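Local atomic coordinates of phosphate-binding protein (Unidentified prokaryotic organism, PDB entry 3W9V), a protein that binds inorganic phosphate, as a secreted member of the PstS family that belongs to the DING proteins and associates with human PON1. Residues 254-259 / 341-346; 169-172 / 178-181; 28-33 / 45-50. The protein carries 1 engineered substitution. One frame throughout, in Å; residues are numbered along the deposited sequence.

Contact 1: residues 254-259 / 341-346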
ATOM      1  N   ALA A 254      13.916  -6.282   6.957  1.00 13.15           N
ATOM      2  CA  ALA A 254      15.211  -5.659   7.228  1.00 13.06           C
ATOM      3  C   ALA A 254      15.292  -4.265   6.608  1.00 11.47           C
ATOM      4  O   ALA A 254      15.711  -3.299   7.255  1.00 12.44           O
ATOM      5  CB  ALA A 254      16.355  -6.539   6.735  1.00 16.65           C
ATOM      6  N   ALA A 255      14.858  -4.157   5.359  1.00 11.71           N
ATOM      7  CA  ALA A 255      14.857  -2.875   4.675  1.00 10.68           C
ATOM      8  C   ALA A 255      13.947  -1.860   5.376  1.00  9.99           C
ATOM      9  O   ALA A 255      14.296  -0.689   5.520  1.00 10.61           O
ATOM     10  CB  ALA A 255      14.450  -3.056   3.223  1.00 11.73           C
ATOM     11  N   ILE A 256      12.783  -2.312   5.828  1.00  9.84           N
ATOM     12  CA  ILE A 256      11.851  -1.418   6.505  1.00  9.63           C
ATOM     13  C   ILE A 256      12.433  -0.880   7.821  1.00  9.06           C
ATOM     14  O   ILE A 256      12.237   0.281   8.176  1.00 10.33           O
ATOM     15  CB  ILE A 256      10.505  -2.126   6.762  1.00  8.90           C
ATOM     16  CG1 ILE A 256       9.822  -2.463   5.427  1.00  8.63           C
ATOM     17  CG2 ILE A 256       9.609  -1.284   7.671  1.00 10.03           C
ATOM     18  CD1 ILE A 256       9.486  -1.255   4.566  1.00  9.36           C
ATOM     19  N   SER A 257      13.180  -1.719   8.528  1.00 10.51           N
ATOM     20  CA  SER A 257      13.631  -1.365   9.875  1.00 12.18           C
ATOM     21  C   SER A 257      14.535  -0.131   9.905  1.00 13.65           C
ATOM     22  O   SER A 257      14.597   0.576  10.915  1.00 15.05           O
ATOM     23  CB  SER A 257      14.321  -2.553  10.545  1.00 14.39           C
ATOM     24  OG  SER A 257      15.600  -2.784   9.988  1.00 16.03           O
ATOM     25  N   VAL A 258      15.218   0.133   8.795  1.00 11.23           N
ATOM     26  CA  VAL A 258      16.152   1.259   8.714  1.00 12.24           C
ATOM     27  C   VAL A 258      15.633   2.466   7.918  1.00 11.66           C
ATOM     28  O   VAL A 258      16.400   3.365   7.571  1.00 13.26           O
ATOM     29  CB  VAL A 258      17.521   0.820   8.148  1.00 14.57           C
ATOM     30  CG1 VAL A 258      18.143  -0.258   9.025  1.00 18.27           C
ATOM     31  CG2 VAL A 258      17.378   0.337   6.716  1.00 13.78           C
ATOM     32  N   VAL A 259      14.336   2.493   7.632  1.00 10.21           N
ATOM     33  CA  VAL A 259      13.731   3.664   7.009  1.00  9.36           C
ATOM     34  C   VAL A 259      13.791   4.814   8.001  1.00  9.32           C
ATOM     35  O   VAL A 259      13.321   4.671   9.132  1.00  9.19           O
ATOM     36  CB  VAL A 259      12.266   3.382   6.618  1.00  9.60           C
ATOM     37  CG1 VAL A 259      11.541   4.670   6.256  1.00 10.32           C
ATOM     38  CG2 VAL A 259      12.214   2.377   5.473  1.00  9.71           C
ATOM     39  N   PRO A 341       5.148  -5.297  10.548  1.00  6.86           N
ATOM     40  CA  PRO A 341       4.872  -4.263  11.549  1.00  7.53           C
ATOM     41  C   PRO A 341       5.807  -3.063  11.410  1.00  6.97           C
ATOM     42  O   PRO A 341       6.926  -3.189  10.892  1.00  8.00           O
ATOM     43  CB  PRO A 341       5.126  -4.986  12.876  1.00  8.14           C
ATOM     44  CG  PRO A 341       4.863  -6.422  12.565  1.00  9.04           C
ATOM     45  CD  PRO A 341       5.389  -6.611  11.167  1.00  7.61           C
ATOM     46  N   LEU A 342       5.355  -1.898  11.852  1.00  7.14           N
ATOM     47  CA  LEU A 342       6.255  -0.756  11.899  0.80  5.67           C
ATOM     48  C   LEU A 342       7.332  -1.004  12.947  1.00  6.77           C
ATOM     49  O   LEU A 342       7.064  -1.585  14.000  1.00  6.31           O
ATOM     50  CB  LEU A 342       5.512   0.527  12.247  1.00  7.55           C
ATOM     51  CG  LEU A 342       4.399   0.926  11.288  1.00  7.26           C
ATOM     52  CD1 LEU A 342       3.881   2.289  11.688  1.00 10.21           C
ATOM     53  CD2 LEU A 342       4.868   0.922   9.836  1.00  8.63           C
ATOM     54  N   PRO A 343       8.563  -0.569  12.665  1.00  6.77           N
ATOM     55  CA  PRO A 343       9.621  -0.650  13.676  1.00  7.43           C
ATOM     56  C   PRO A 343       9.270   0.143  14.934  1.00  6.76           C
ATOM     57  O   PRO A 343       8.466   1.086  14.893  1.00  6.62           O
ATOM     58  CB  PRO A 343      10.822  -0.021  12.973  1.00  9.05           C
ATOM     59  CG  PRO A 343      10.544  -0.182  11.516  1.00 10.99           C
ATOM     60  CD  PRO A 343       9.056  -0.051  11.380  1.00  8.26           C
ATOM     61  N   SER A 344       9.891  -0.237  16.044  1.00  7.11           N
ATOM     62  CA  SER A 344       9.613   0.392  17.330  1.00  7.92           C
ATOM     63  C   SER A 344       9.828   1.901  17.356  1.00  7.03           C
ATOM     64  O   SER A 344       9.064   2.621  17.995  1.00  7.57           O
ATOM     65  CB  SER A 344      10.424  -0.272  18.441  1.00 10.57           C
ATOM     66  OG  SER A 344      11.804  -0.062  18.235  1.00 16.88           O
ATOM     67  N   ASN A 345      10.862   2.381  16.670  1.00  7.75           N
ATOM     68  CA  ASN A 345      11.104   3.819  16.644  1.00  7.53           C
ATOM     69  C   ASN A 345      10.001   4.576  15.906  1.00  6.94           C
ATOM     70  O   ASN A 345       9.650   5.689  16.286  1.00  7.55           O
ATOM     71  CB  ASN A 345      12.502   4.167  16.110  1.00  8.85           C
ATOM     72  CG  ASN A 345      12.723   3.742  14.667  1.00  8.41           C
ATOM     73  OD1 ASN A 345      12.082   2.826  14.161  1.00 10.13           O
ATOM     74  ND2 ASN A 345      13.674   4.393  14.008  1.00 10.87           N
ATOM     75  N   TRP A 346       9.452   3.950  14.869  1.00  6.69           N
ATOM     76  CA  TRP A 346       8.309   4.494  14.149  1.00  6.25           C
ATOM     77  C   TRP A 346       7.048   4.521  15.023  1.00  6.45           C
ATOM     78  O   TRP A 346       6.336   5.528  15.061  1.00  6.35           O
ATOM     79  CB  TRP A 346       8.089   3.710  12.856  1.00  7.11           C
ATOM     80  CG  TRP A 346       8.836   4.293  11.696  1.00  6.65           C
ATOM     81  CD1 TRP A 346      10.105   3.989  11.276  1.00  7.17           C
ATOM     82  CD2 TRP A 346       8.363   5.320  10.827  1.00  6.49           C
ATOM     83  NE1 TRP A 346      10.434   4.752  10.182  1.00  7.99           N
ATOM     84  CE2 TRP A 346       9.379   5.577   9.888  1.00  7.30           C
ATOM     85  CE3 TRP A 346       7.165   6.033  10.741  1.00  7.35           C
ATOM     86  CZ2 TRP A 346       9.234   6.528   8.882  1.00  7.60           C
ATOM     87  CZ3 TRP A 346       7.024   6.974   9.751  1.00  7.54           C
ATOM     88  CH2 TRP A 346       8.047   7.211   8.825  1.00  7.92           C
TER
HETATM   89  O   HOH W   1      14.419   3.406  11.223  1.00 13.77           O
HETATM   90  O   HOH W   2      14.411   0.395  13.560  1.00 24.48           O
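W346 turns the edge of its indole to V259: the backbone O of V259 lies in the ring plane, 3.1 Å from W346 NE1, and accepts the N-H in a nearly straight bond (165°). At the acceptor the geometry is less regular: NE1 stands well above the carbonyl plane of V259, not on a lone pair. Further along the same ring, V259 CG1 packs 4.0 Å from W346 CZ2. Anti to the backbone N (chi1 167°), this methyl lies beside the carbonyl carbon, and V259 offers the indole a polar and an apolar contact together. A water donates to V259 O and to S257 O while accepting from N345 ND2, which gives V259 O a second donor. A phenylalanine in place of W346 would probably leave V259 O without its indole donor and the turn after S257 tied at this point chiefly through water. Next to the indole, P343, at the N-cap position of helix 344-354, presses its ring into the end of the other segment, with P343 CG 3.7 Å from S257 CA. Its CD reaches I256 CG2 at 3.9 Å, the two side chains running roughly at right angles. The contact therefore joins the C-terminal end of helix 253-257 and the following turn to the start of helix 344-354. Beneath them run two neighbouring antiparallel strands: I256 rests on L296 and F298 of strand 296-304 and on A90 of strand 83-92, while W346 packs on P87 of the latter.

Contact 2: residues 169-172 / 178-181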
ATOM      1  N   THR A 169      -1.596   6.311  -9.652  1.00  6.44           N
ATOM      2  CA  THR A 169      -2.577   5.386  -9.098  1.00  6.82           C
ATOM      3  C   THR A 169      -3.378   4.672 -10.182  1.00  6.46           C
ATOM      4  O   THR A 169      -4.164   3.771  -9.872  1.00  6.48           O
ATOM      5  CB  THR A 169      -3.576   6.091  -8.167  1.00  6.82           C
ATOM      6  OG1 THR A 169      -4.293   7.083  -8.909  1.00  9.06           O
ATOM      7  CG2 THR A 169      -2.865   6.738  -6.989  1.00  8.63           C
ATOM      8  N   THR A 170      -3.200   5.086 -11.438  1.00  6.53           N
ATOM      9  CA  THR A 170      -3.915   4.476 -12.554  1.00  7.11           C
ATOM     10  C   THR A 170      -2.918   3.809 -13.495  1.00  6.40           C
ATOM     11  O   THR A 170      -2.222   4.479 -14.260  1.00  7.29           O
ATOM     12  CB  THR A 170      -4.762   5.516 -13.294  1.00  7.73           C
ATOM     13  OG1 THR A 170      -3.968   6.673 -13.580  1.00 19.30           O
ATOM     14  CG2 THR A 170      -5.881   5.939 -12.408  1.00  8.05           C
ATOM     15  N   PHE A 171      -2.843   2.485 -13.438  1.00  6.74           N
ATOM     16  CA  PHE A 171      -1.817   1.756 -14.176  1.00  6.73           C
ATOM     17  C   PHE A 171      -1.831   2.060 -15.668  1.00  6.22           C
ATOM     18  O   PHE A 171      -0.776   2.164 -16.302  1.00  6.46           O
ATOM     19  CB  PHE A 171      -1.903   0.241 -13.950  1.00  7.05           C
ATOM     20  CG  PHE A 171      -0.757  -0.497 -14.577  1.00  6.85           C
ATOM     21  CD1 PHE A 171       0.489  -0.505 -13.965  1.00  8.76           C
ATOM     22  CD2 PHE A 171      -0.901  -1.125 -15.805  1.00  7.99           C
ATOM     23  CE1 PHE A 171       1.570  -1.148 -14.559  1.00  9.31           C
ATOM     24  CE2 PHE A 171       0.173  -1.773 -16.400  1.00  8.37           C
ATOM     25  CZ  PHE A 171       1.408  -1.786 -15.775  1.00 10.05           C
ATOM     26  N   ALA A 172      -3.029   2.225 -16.224  1.00  6.36           N
ATOM     27  CA  ALA A 172      -3.173   2.507 -17.651  1.00  6.83           C
ATOM     28  C   ALA A 172      -2.504   3.815 -18.079  1.00  6.18           C
ATOM     29  O   ALA A 172      -2.281   4.030 -19.267  1.00  7.88           O
ATOM     30  CB  ALA A 172      -4.633   2.524 -18.042  1.00  7.61           C
ATOM     31  N   GLY A 178       1.965   4.021 -23.306  1.00  8.88           N
ATOM     32  CA  GLY A 178       0.626   3.508 -23.081  1.00  9.81           C
ATOM     33  C   GLY A 178       0.579   2.000 -22.946  1.00  8.76           C
ATOM     34  O   GLY A 178       1.620   1.334 -22.948  1.00  9.96           O
ATOM     35  N   LEU A 179      -0.637   1.466 -22.832  1.00  9.43           N
ATOM     36  CA  LEU A 179      -0.853   0.027 -22.715  1.00  9.74           C
ATOM     37  C   LEU A 179      -0.875  -0.671 -24.064  1.00  9.34           C
ATOM     38  O   LEU A 179      -0.899  -1.895 -24.130  1.00 11.46           O
ATOM     39  CB  LEU A 179      -2.177  -0.258 -22.012  1.00  8.66           C
ATOM     40  CG  LEU A 179      -2.315   0.068 -20.528  1.00  8.46           C
ATOM     41  CD1 LEU A 179      -3.729  -0.277 -20.104  1.00  9.72           C
ATOM     42  CD2 LEU A 179      -1.308  -0.708 -19.690  1.00 11.92           C
ATOM     43  N   THR A 180      -0.892   0.109 -25.138  1.00 11.08           N
ATOM     44  CA  THR A 180      -0.940  -0.454 -26.488  1.00 14.81           C
ATOM     45  C   THR A 180       0.107  -1.548 -26.770  1.00 15.32           C
ATOM     46  O   THR A 180      -0.223  -2.553 -27.398  1.00 17.60           O
ATOM     47  CB  THR A 180      -0.879   0.653 -27.566  1.00 21.56           C
ATOM     48  OG1 THR A 180      -1.875   1.645 -27.281  1.00 24.35           O
ATOM     49  CG2 THR A 180      -1.128   0.075 -28.949  1.00 25.73           C
ATOM     50  N   PRO A 181       1.360  -1.377 -26.293  1.00 12.58           N
ATOM     51  CA  PRO A 181       2.339  -2.444 -26.534  1.00 15.86           C
ATOM     52  C   PRO A 181       1.932  -3.791 -25.943  1.00 16.16           C
ATOM     53  O   PRO A 181       2.422  -4.822 -26.403  1.00 21.35           O
ATOM     54  CB  PRO A 181       3.597  -1.925 -25.832  1.00 15.21           C
ATOM     55  CG  PRO A 181       3.463  -0.460 -25.879  1.00 15.93           C
ATOM     56  CD  PRO A 181       2.001  -0.193 -25.689  1.00 13.71           C
TER
HETATM   57  O   HOH W   3      -2.748   3.333 -21.999  1.00  9.64           O
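L179 closes its side chain over F171 and A172, where a short 3-10 segment begins in the long loop between helix 145-157 and strand 186-188 of this periplasmic-binding-protein fold. The packed part is wholly apolar and falls to the two methyls at the fork of the leucine, each with its own neighbour. L179 CD1 lies 3.6 Å from A172 CB, and L179 CG comes to 3.9 Å from A172 CA, so the branch bears on the alanine's backbone as well as on its methyl. The other branch goes to the phenylalanine: L179 CD2 approaches F171 CE2 to 3.8 Å and is almost as near F171 CD2, meeting the ring at a slant. F171 CG stands anti to its own backbone N (chi1 -173°), a setting that carries the ring away from the 3-10 backbone to T147 and T151 of helix 145-157. F171 is buried, in contact with both that helix and the leucine. Just upstream, T169 bonds to S143 through its hydroxyl and to S144 through its backbone, which fastens the loop to the approach of the same helix; S144 itself contributes its OG to the bound phosphate.

The outer side is looser. A172 is exposed and L179 is only partly covered. A glycerol, probably from the crystallisation liquor, also lies about 4 Å from the leucine side chain. The two backbones are not bonded directly but are joined through solvent. A single water spans them, donating to A172 O at 2.9 Å and accepting from L179 N, also at 2.9 Å.

Contact 3: residues 28-33 / 45-50. With PO4 (phosphate ion), chain C.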
ATOM      1  N   ILE A  28     -14.567  -0.694   5.061  1.00  6.68           N
ATOM      2  CA  ILE A  28     -15.138  -0.839   3.725  1.00  6.60           C
ATOM      3  C   ILE A  28     -14.061  -0.649   2.649  1.00  6.93           C
ATOM      4  O   ILE A  28     -13.600   0.463   2.403  1.00  6.84           O
ATOM      5  CB  ILE A  28     -16.320   0.134   3.522  1.00  6.74           C
ATOM      6  CG1 ILE A  28     -17.414  -0.165   4.551  1.00  7.64           C
ATOM      7  CG2 ILE A  28     -16.878   0.004   2.117  1.00  8.61           C
ATOM      8  CD1 ILE A  28     -18.512   0.874   4.617  1.00  8.43           C
ATOM      9  N   GLY A  29     -13.659  -1.745   2.014  1.00  7.29           N
ATOM     10  CA  GLY A  29     -12.617  -1.692   1.003  1.00  6.94           C
ATOM     11  C   GLY A  29     -13.160  -1.276  -0.353  1.00  7.85           C
ATOM     12  O   GLY A  29     -14.012  -1.974  -0.917  1.00  9.06           O
ATOM     13  N   VAL A  30     -12.668  -0.149  -0.872  1.00  6.42           N
ATOM     14  CA  VAL A  30     -13.150   0.412  -2.129  1.00  6.87           C
ATOM     15  C   VAL A  30     -12.025   0.977  -2.998  1.00  6.78           C
ATOM     16  O   VAL A  30     -12.290   1.490  -4.080  1.00  9.42           O
ATOM     17  CB  VAL A  30     -14.180   1.534  -1.884  1.00  7.58           C
ATOM     18  CG1 VAL A  30     -15.493   0.959  -1.361  1.00  8.38           C
ATOM     19  CG2 VAL A  30     -13.615   2.597  -0.945  1.00  8.41           C
ATOM     20  N   GLY A  31     -10.781   0.901  -2.528  1.00  6.54           N
ATOM     21  CA  GLY A  31      -9.650   1.468  -3.246  1.00  6.58           C
ATOM     22  C   GLY A  31      -9.172   2.753  -2.593  1.00  5.94           C
ATOM     23  O   GLY A  31      -9.960   3.483  -1.984  1.00  5.97           O
ATOM     24  N   SER A  32      -7.880   3.049  -2.736  1.00  5.72           N
ATOM     25  CA  SER A  32      -7.306   4.210  -2.067  1.00  5.64           C
ATOM     26  C   SER A  32      -7.830   5.527  -2.624  1.00  5.51           C
ATOM     27  O   SER A  32      -7.961   6.496  -1.884  1.00  6.23           O
ATOM     28  CB  SER A  32      -5.779   4.210  -2.164  1.00  5.59           C
ATOM     29  OG  SER A  32      -5.196   3.127  -1.455  1.00  5.77           O
ATOM     30  N   GLY A  33      -8.068   5.597  -3.932  1.00  5.91           N
ATOM     31  CA  GLY A  33      -8.614   6.814  -4.515  1.00  6.33           C
ATOM     32  C   GLY A  33      -9.935   7.199  -3.871  1.00  6.02           C
ATOM     33  O   GLY A  33     -10.147   8.341  -3.466  1.00  6.59           O
ATOM     34  N   ASN A  45     -20.634   8.400   0.287  1.00  6.81           N
ATOM     35  CA  ASN A  45     -21.114   7.757  -0.936  1.00  6.61           C
ATOM     36  C   ASN A  45     -20.041   6.938  -1.655  1.00  6.10           C
ATOM     37  O   ASN A  45     -20.377   6.054  -2.438  1.00  7.59           O
ATOM     38  CB  ASN A  45     -21.793   8.750  -1.894  1.00  6.77           C
ATOM     39  CG  ASN A  45     -20.804   9.618  -2.656  1.00  6.69           C
ATOM     40  OD1 ASN A  45     -19.679   9.871  -2.213  1.00  8.08           O
ATOM     41  ND2 ASN A  45     -21.231  10.089  -3.816  1.00  8.32           N
ATOM     42  N   GLN A  46     -18.763   7.192  -1.353  1.00  6.43           N
ATOM     43  CA  GLN A  46     -17.674   6.378  -1.899  1.00  6.78           C
ATOM     44  C   GLN A  46     -17.572   5.019  -1.210  1.00  7.53           C
ATOM     45  O   GLN A  46     -16.879   4.121  -1.705  1.00  8.19           O
ATOM     46  CB  GLN A  46     -16.341   7.116  -1.772  1.00  8.01           C
ATOM     47  CG  GLN A  46     -16.337   8.484  -2.437  1.00 10.73           C
ATOM     48  CD  GLN A  46     -16.680   8.409  -3.911  1.00 10.89           C
ATOM     49  OE1 GLN A  46     -15.975   7.764  -4.693  1.00 15.91           O
ATOM     50  NE2 GLN A  46     -17.770   9.056  -4.299  1.00 10.35           N
ATOM     51  N   PHE A  47     -18.244   4.890  -0.064  1.00  7.07           N
ATOM     52  CA  PHE A  47     -18.263   3.652   0.722  1.00  7.64           C
ATOM     53  C   PHE A  47     -19.581   2.888   0.555  1.00  8.10           C
ATOM     54  O   PHE A  47     -19.601   1.660   0.591  1.00 12.10           O
ATOM     55  CB  PHE A  47     -18.068   3.941   2.218  1.00  7.48           C
ATOM     56  CG  PHE A  47     -16.696   4.444   2.595  1.00  6.90           C
ATOM     57  CD1 PHE A  47     -15.622   4.381   1.718  1.00  7.88           C
ATOM     58  CD2 PHE A  47     -16.485   4.967   3.862  1.00  9.34           C
ATOM     59  CE1 PHE A  47     -14.363   4.851   2.105  1.00  9.16           C
ATOM     60  CE2 PHE A  47     -15.234   5.435   4.249  1.00  9.13           C
ATOM     61  CZ  PHE A  47     -14.178   5.378   3.370  1.00  9.17           C
ATOM     62  N   GLY A  48     -20.687   3.608   0.404  1.00  8.40           N
ATOM     63  CA  GLY A  48     -21.988   2.973   0.319  1.00  9.56           C
ATOM     64  C   GLY A  48     -23.080   3.997   0.111  1.00  8.70           C
ATOM     65  O   GLY A  48     -22.815   5.194   0.024  1.00  9.93           O
ATOM     66  N   THR A  49     -24.322   3.532   0.063  1.00  9.32           N
ATOM     67  CA  THR A  49     -25.426   4.420  -0.261  1.00  9.10           C
ATOM     68  C   THR A  49     -25.989   5.196   0.933  1.00  9.79           C
ATOM     69  O   THR A  49     -26.722   6.160   0.734  1.00  9.57           O
ATOM     70  CB  THR A  49     -26.561   3.662  -0.964  1.00 10.76           C
ATOM     71  OG1 THR A  49     -27.020   2.608  -0.113  1.00 11.57           O
ATOM     72  CG2 THR A  49     -26.074   3.071  -2.280  1.00 12.92           C
ATOM     73  N   ASP A  50     -25.660   4.798   2.161  1.00 10.75           N
ATOM     74  CA  ASP A  50     -26.202   5.509   3.324  1.00 11.98           C
ATOM     75  C   ASP A  50     -25.416   6.777   3.631  1.00 10.84           C
ATOM     76  O   ASP A  50     -24.566   6.797   4.527  1.00 11.43           O
ATOM     77  CB  ASP A  50     -26.269   4.623   4.568  1.00 13.43           C
ATOM     78  CG  ASP A  50     -26.998   5.298   5.728  1.00 16.93           C
ATOM     79  OD1 ASP A  50     -27.344   6.499   5.632  1.00 15.48           O
ATOM     80  OD2 ASP A  50     -27.215   4.623   6.758  1.00 20.53           O
TER
HETATM   81  P   PO4 C 401      -5.689  -0.291  -3.098  1.00  5.25           P
HETATM   82  O1  PO4 C 401      -7.060  -0.944  -3.161  1.00  5.33           O
HETATM   83  O2  PO4 C 401      -4.782  -0.823  -4.200  1.00  5.56           O
HETATM   84  O3  PO4 C 401      -5.804   1.225  -3.196  1.00  5.51           O
HETATM   85  O4  PO4 C 401      -5.093  -0.666  -1.747  1.00  5.95           O
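I28 and V30 both direct their side chains at F47, across a beta-alpha-beta crossover in which strand 28-29 leads through helix 32-41 and a loop to strand 57-60. The isoleucine comes to the root of the phenylalanine at a slant. Its CG2, anti to the backbone N, sits 3.5 Å from F47 O, and I28 CD1 lies 3.9 Å from F47 CB. V30 instead crosses F47 at about a right angle and puts one methyl at the edge of the ring, close to the ring plane, with V30 CG2 3.8 Å from F47 CD1. Its other methyl turns to the preceding peptide, where V30 CG1 is 3.5 Å from Q46 O. F47 also packs on A38 of helix 32-41, and so links strand 28-29, at one edge of the sheet, to the helix that follows it. Backbone bonds from I28 to G4 and G6 hold that strand beside strand 4-6. Past V30, G31 takes the N-cap position and the helix start faces the bound phosphate, whose O3 accepts hydrogen bonds from S32 N at 2.8 Å and from S32 OG at 2.6 Å.

How the contacts relate
Contact 1 is the buried one, at the ends of two helices over strands 83-92 and 296-304, and it alone has a direct hydrogen bond between its segments. Contacts 2 and 3 are partly buried and join their segments by apolar packing, with a bridging water in contact 2. Strand 28-29 of contact 3 belongs to the same sheet that underlies contact 1, yet their centres are 30 Å apart on opposite sides of the chain's centre. Contacts 2 and 3 come within about 6 Å at their nearest atoms; 28-33 binds the phosphate directly, whereas 169-172 is connected to the site at second hand, through the backbone bond from T169 to S144, one of the ion's ligands.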